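Local structure of conserved hypothetical protein (1VK1) at residues G48-P53 with R84-I89; L55-P60 with L90-E95. The protein is of unproven function but is probably an ATP-binding kinase related to L-serine kinase SerK, with an N-terminal domain resembling that of ParB-like nucleases. All blocks are in the same frame, centred on the assembly; numbering follows the deposited sequence.

Contact 1 of 2, residues G48-P53 with R84-I89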
loop_
_atom_site.group_PDB
_atom_site.type_symbol
_atom_site.label_atom_id
_atom_site.label_comp_id
_atom_site.label_asym_id
_atom_site.label_seq_id
_atom_site.Cartn_x
_atom_site.Cartn_y
_atom_site.Cartn_z
ATOM N N GLY A 48 -16.299 6.130 15.909
ATOM C CA GLY A 48 -15.616 6.789 17.012
ATOM C C GLY A 48 -14.453 6.039 17.629
ATOM O O GLY A 48 -13.949 6.452 18.658
ATOM N N ILE A 49 -13.996 4.945 16.999
ATOM C CA ILE A 49 -12.982 4.080 17.594
ATOM C C ILE A 49 -11.858 3.825 16.604
ATOM O O ILE A 49 -12.112 3.509 15.449
ATOM C CB ILE A 49 -13.609 2.726 18.034
ATOM C CG1 ILE A 49 -14.671 2.945 19.141
ATOM C CG2 ILE A 49 -12.549 1.748 18.521
ATOM C CD1 ILE A 49 -14.133 3.468 20.471
ATOM N N PHE A 50 -10.629 3.982 17.076
ATOM C CA PHE A 50 -9.431 3.620 16.335
ATOM C C PHE A 50 -8.965 2.293 16.887
ATOM O O PHE A 50 -8.627 2.188 18.055
ATOM C CB PHE A 50 -8.381 4.726 16.563
ATOM C CG PHE A 50 -7.169 4.607 15.692
ATOM C CD1 PHE A 50 -7.126 5.188 14.447
ATOM C CD2 PHE A 50 -6.061 3.911 16.121
ATOM C CE1 PHE A 50 -5.999 5.076 13.652
ATOM C CE2 PHE A 50 -4.925 3.808 15.295
ATOM C CZ PHE A 50 -4.912 4.377 14.089
ATOM N N TRP A 51 -8.972 1.269 16.059
ATOM C CA TRP A 51 -8.741 -0.091 16.585
ATOM C C TRP A 51 -7.538 -0.825 16.047
ATOM O O TRP A 51 -7.241 -1.936 16.517
ATOM C CB TRP A 51 -9.986 -0.945 16.451
ATOM C CG TRP A 51 -10.515 -1.033 15.125
ATOM C CD1 TRP A 51 -11.540 -0.283 14.598
ATOM C CD2 TRP A 51 -10.157 -1.988 14.104
ATOM N NE1 TRP A 51 -11.802 -0.687 13.309
ATOM C CE2 TRP A 51 -10.974 -1.733 12.989
ATOM C CE3 TRP A 51 -9.218 -3.028 14.018
ATOM C CZ2 TRP A 51 -10.882 -2.464 11.814
ATOM C CZ3 TRP A 51 -9.141 -3.750 12.839
ATOM C CH2 TRP A 51 -9.962 -3.458 11.764
ATOM N N LYS A 52 -6.864 -0.257 15.062
ATOM C CA LYS A 52 -5.747 -0.943 14.433
ATOM C C LYS A 52 -4.498 -0.094 14.604
ATOM O O LYS A 52 -4.372 0.953 13.944
ATOM C CB LYS A 52 -6.028 -1.188 12.935
ATOM C CG LYS A 52 -5.094 -2.210 12.315
ATOM C CD LYS A 52 -5.467 -2.544 10.862
ATOM C CE LYS A 52 -4.458 -3.521 10.243
ATOM N NZ LYS A 52 -4.865 -3.981 8.874
ATOM N N PRO A 53 -3.557 -0.509 15.467
ATOM C CA PRO A 53 -2.418 0.367 15.777
ATOM C C PRO A 53 -1.548 0.599 14.555
ATOM O O PRO A 53 -1.450 -0.264 13.682
ATOM C CB PRO A 53 -1.641 -0.415 16.839
ATOM C CG PRO A 53 -1.998 -1.840 16.598
ATOM C CD PRO A 53 -3.458 -1.811 16.168
ATOM N N ARG A 84 -2.027 12.406 17.618
ATOM C CA ARG A 84 -1.281 11.214 17.975
ATOM C C ARG A 84 -2.027 9.977 17.519
ATOM O O ARG A 84 -3.221 10.051 17.214
ATOM C CB ARG A 84 -1.055 11.167 19.493
ATOM C CG ARG A 84 -2.371 11.024 20.308
ATOM C CD ARG A 84 -2.215 11.073 21.825
ATOM N NE ARG A 84 -1.848 12.399 22.295
ATOM C CZ ARG A 84 -2.710 13.384 22.449
ATOM N NH1 ARG A 84 -4.010 13.209 22.179
ATOM N NH2 ARG A 84 -2.273 14.573 22.860
ATOM N N ALA A 85 -1.328 8.846 17.483
ATOM C CA ALA A 85 -1.989 7.583 17.224
ATOM C C ALA A 85 -1.310 6.478 18.015
ATOM O O ALA A 85 -0.087 6.463 18.159
ATOM C CB ALA A 85 -1.973 7.227 15.746
ATOM N N PRO A 86 -2.090 5.507 18.503
ATOM C CA PRO A 86 -1.512 4.325 19.133
ATOM C C PRO A 86 -0.709 3.503 18.132
ATOM O O PRO A 86 -1.175 3.266 17.019
ATOM C CB PRO A 86 -2.727 3.535 19.597
ATOM C CG PRO A 86 -3.840 3.971 18.762
ATOM C CD PRO A 86 -3.562 5.416 18.403
ATOM N N SER A 87 0.475 3.092 18.555
ATOM C CA SER A 87 1.477 2.530 17.692
ATOM C C SER A 87 2.222 1.371 18.356
ATOM O O SER A 87 2.431 1.348 19.561
ATOM C CB SER A 87 2.489 3.616 17.309
ATOM O OG SER A 87 1.884 4.734 16.676
ATOM N N VAL A 88 2.659 0.443 17.522
ATOM C CA VAL A 88 3.564 -0.620 17.925
ATOM C C VAL A 88 4.886 -0.304 17.261
ATOM O O VAL A 88 4.933 -0.113 16.050
ATOM C CB VAL A 88 3.030 -2.004 17.494
ATOM C CG1 VAL A 88 4.071 -3.119 17.770
ATOM C CG2 VAL A 88 1.728 -2.308 18.200
ATOM N N ILE A 89 5.955 -0.258 18.047
ATOM C CA ILE A 89 7.286 0.063 17.564
ATOM C C ILE A 89 8.068 -1.245 17.334
ATOM O O ILE A 89 8.226 -2.039 18.253
ATOM C CB ILE A 89 8.034 0.939 18.591
ATOM C CG1 ILE A 89 7.165 2.105 19.081
ATOM C CG2 ILE A 89 9.377 1.409 18.025
ATOM C CD1 ILE A 89 6.720 2.974 18.054
#
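Phe50 and Pro86 meet where the short strand 49-50 packs against the start of strand 84-90. The CB of Phe50 leads toward the other segment, and with CG anti to the backbone N (chi1 -171°) the ring reaches the prolyl ring of Pro86. The CD2-CE2 bond does most of the touching: Phe50 CD2 lies 3.5 Å from Pro86 CG, and the pyrrolidine CD is close to both atoms. Farther out, Phe50 CZ looks to Ala85 CB at 4.4 Å. These partners approach the ring obliquely. Arg73 and Leu77 of helix 71-80 also touch Phe50, which wedges it between that helix and the strand. Cut back to an alanine, Phe50 would lose its ring, which would probably leave Pro86 CG and CD without this aromatic partner and open a gap beside Leu77.

Three residues on, Pro53 continues the apolar seam. Pro53 CG lies 4.1 Å from Val88 CG2, the two side chains running side by side and pointing the same way. Pro53 CA makes a bent CH...O contact with Pro86 O at 3.4 Å (120° at the hydrogen). Within the strand, Ser87 OG donates to Ala85 O over 3.0 Å from above the carbonyl plane, which occupies the hydroxyl.

No conventional hydrogen bond spans the two segments: the backbone of Phe50 pairs with Val236, and that of Ala85 with Ile21. The small 49-50/236-237 sheet and the mixed sheet containing strand 84-90 thus meet through buried carbon surface, with a prolyl ring on each side that has no N-H to donate.

Contact 2 of 2, residues L55-P60 with L90-E95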
loop_
_atom_site.group_PDB
_atom_site.type_symbol
_atom_site.label_atom_id
_atom_site.label_comp_id
_atom_site.label_asym_id
_atom_site.label_seq_id
_atom_site.Cartn_x
_atom_site.Cartn_y
_atom_site.Cartn_z
ATOM N N LEU A 55 1.946 0.531 12.791
ATOM C CA LEU A 55 3.230 -0.169 12.950
ATOM C C LEU A 55 4.310 0.766 12.477
ATOM O O LEU A 55 4.235 1.279 11.354
ATOM C CB LEU A 55 3.291 -1.478 12.138
ATOM C CG LEU A 55 2.186 -2.478 12.437
ATOM C CD1 LEU A 55 2.378 -3.750 11.576
ATOM C CD2 LEU A 55 2.100 -2.808 13.910
ATOM N N LEU A 56 5.290 1.010 13.359
ATOM C CA LEU A 56 6.347 1.967 13.131
ATOM C C LEU A 56 7.702 1.349 13.386
ATOM O O LEU A 56 7.822 0.378 14.125
ATOM C CB LEU A 56 6.209 3.146 14.101
ATOM C CG LEU A 56 4.898 3.933 14.072
ATOM C CD1 LEU A 56 4.982 5.046 15.136
ATOM C CD2 LEU A 56 4.591 4.508 12.725
ATOM N N ALA A 57 8.736 1.960 12.828
ATOM C CA ALA A 57 10.128 1.608 13.132
ATOM C C ALA A 57 10.941 2.880 13.179
ATOM O O ALA A 57 10.798 3.742 12.321
ATOM C CB ALA A 57 10.694 0.673 12.089
ATOM N N LYS A 58 11.802 3.020 14.162
ATOM C CA LYS A 58 12.601 4.234 14.249
ATOM C C LYS A 58 13.590 4.315 13.078
ATOM O O LYS A 58 14.218 3.333 12.695
ATOM C CB LYS A 58 13.331 4.340 15.616
ATOM C CG LYS A 58 14.131 5.677 15.795
ATOM C CD LYS A 58 14.437 6.023 17.251
ATOM C CE LYS A 58 13.292 6.798 17.912
ATOM N NZ LYS A 58 13.714 7.415 19.191
ATOM N N ILE A 59 13.723 5.501 12.521
ATOM C CA ILE A 59 14.718 5.772 11.487
ATOM C C ILE A 59 16.047 6.089 12.202
ATOM O O ILE A 59 16.116 7.016 12.997
ATOM C CB ILE A 59 14.268 6.920 10.602
ATOM C CG1 ILE A 59 12.976 6.541 9.857
ATOM C CG2 ILE A 59 15.360 7.282 9.604
ATOM C CD1 ILE A 59 12.284 7.707 9.214
ATOM N N PRO A 60 17.105 5.307 11.935
ATOM C CA PRO A 60 18.386 5.516 12.640
ATOM C C PRO A 60 18.915 6.947 12.550
ATOM O O PRO A 60 18.802 7.595 11.506
ATOM C CB PRO A 60 19.341 4.534 11.940
ATOM C CG PRO A 60 18.497 3.485 11.480
ATOM C CD PRO A 60 17.191 4.168 11.005
ATOM N N LEU A 90 8.515 -1.451 16.108
ATOM C CA LEU A 90 9.199 -2.645 15.645
ATOM C C LEU A 90 10.680 -2.355 15.432
ATOM O O LEU A 90 11.073 -1.207 15.175
ATOM C CB LEU A 90 8.624 -3.036 14.261
ATOM C CG LEU A 90 7.142 -3.254 14.107
ATOM C CD1 LEU A 90 6.788 -3.484 12.645
ATOM C CD2 LEU A 90 6.689 -4.425 14.930
ATOM N N ASP A 91 11.504 -3.402 15.521
ATOM C CA ASP A 91 12.855 -3.362 14.971
ATOM C C ASP A 91 12.715 -3.818 13.525
ATOM O O ASP A 91 12.483 -4.988 13.272
ATOM C CB ASP A 91 13.789 -4.291 15.753
ATOM C CG ASP A 91 15.180 -4.431 15.103
ATOM O OD1 ASP A 91 15.453 -3.768 14.053
ATOM O OD2 ASP A 91 16.059 -5.186 15.577
ATOM N N TYR A 92 12.861 -2.889 12.601
ATOM C CA TYR A 92 12.534 -3.159 11.198
ATOM C C TYR A 92 13.393 -4.294 10.616
ATOM O O TYR A 92 12.910 -5.080 9.815
ATOM C CB TYR A 92 12.688 -1.894 10.378
ATOM C CG TYR A 92 12.033 -1.981 9.022
ATOM C CD1 TYR A 92 10.669 -2.331 8.895
ATOM C CD2 TYR A 92 12.737 -1.700 7.870
ATOM C CE1 TYR A 92 10.060 -2.412 7.648
ATOM C CE2 TYR A 92 12.130 -1.775 6.635
ATOM C CZ TYR A 92 10.787 -2.137 6.527
ATOM O OH TYR A 92 10.181 -2.212 5.298
ATOM N N PHE A 93 14.649 -4.407 11.064
ATOM C CA PHE A 93 15.585 -5.387 10.472
ATOM C C PHE A 93 15.666 -6.681 11.248
ATOM O O PHE A 93 16.514 -7.525 10.981
ATOM C CB PHE A 93 16.928 -4.726 10.214
ATOM C CG PHE A 93 16.864 -3.723 9.107
ATOM C CD1 PHE A 93 16.715 -4.147 7.776
ATOM C CD2 PHE A 93 16.882 -2.362 9.375
ATOM C CE1 PHE A 93 16.621 -3.242 6.746
ATOM C CE2 PHE A 93 16.784 -1.441 8.329
ATOM C CZ PHE A 93 16.661 -1.888 7.016
ATOM N N ASP A 94 14.728 -6.866 12.160
ATOM C CA ASP A 94 14.491 -8.160 12.734
ATOM C C ASP A 94 14.001 -9.095 11.620
ATOM O O ASP A 94 13.163 -8.690 10.790
ATOM C CB ASP A 94 13.452 -8.045 13.848
ATOM C CG ASP A 94 13.300 -9.317 14.636
ATOM O OD1 ASP A 94 13.836 -9.374 15.762
ATOM O OD2 ASP A 94 12.678 -10.316 14.216
ATOM N N GLU A 95 14.510 -10.329 11.594
ATOM C CA GLU A 95 14.154 -11.307 10.552
ATOM C C GLU A 95 12.664 -11.675 10.535
ATOM O O GLU A 95 12.149 -12.130 9.522
ATOM C CB GLU A 95 15.026 -12.579 10.661
ATOM C CG GLU A 95 16.411 -12.430 10.049
ATOM C CD GLU A 95 16.366 -12.257 8.539
ATOM O OE1 GLU A 95 15.907 -13.189 7.834
ATOM O OE2 GLU A 95 16.784 -11.190 8.055
HETATM O O HOH W 1 12.318 1.103 16.192
HETATM O O HOH W 2 14.090 0.139 12.986
#
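Leu90 and Leu56 supply the one direct hydrogen bond between these segments. Leu90 N donates to Leu56 O over 2.8 Å, with 168° at the hydrogen, and arrives almost head-on to the carbonyl.

Beyond it the backbones part and water takes over. Lys58 N and Leu90 O stand 4.4 Å apart, and one water spans them, accepting from the amide and donating to the carbonyl at 2.8 Å each. A second, longer-bonded water links Lys58 O to Tyr92 N.

Apolar contacts flank the polar ones. Leu90 CD1 rests 4.1 Å from Leu55 CB, while Ala57 CB meets Tyr92 CB at 3.7 Å. With CG anti to the backbone N (chi1 -165°), the Tyr92 ring extends beyond its CB to His225, whose NE2 is hydrogen-bonded to the phenol OH.

Turn bonds shape the departing chain: Asp91 O accepts from Asp94 N in a type I turn, and Asp91 OD1 takes Phe93 N at 3.2 Å in an Asx turn. The whole illustrates the splayed end of a parallel strand pair, here that of a crossover running through strand 65-67 and helix 71-80 in the ParB-like domain.

Overall arrangement
Contacts 1 and 2 have their centres about 17 Å apart: contact 1 lies on strand 84-90 and contact 2 at its end, where the chain leaves it. Their partner segments 48-53 and 55-60 follow one another in the chain. At contact 1 the chain meets the strand without any direct hydrogen bond between the segments; by contact 2 it has become strand 54-58, a parallel neighbour in the sheet. The junction combines both modes: Val88 O and Leu56 N, 2.9 Å apart, probably form a hydrogen bond, and Val88 CB packs 3.8 Å from Leu55 CD2. Ser87 OG also lies against Leu56 CD1. The Tyr92 side chain of contact 2 lies about 9 Å from the bound sodium ion, whose site includes Glu30 and Thr223.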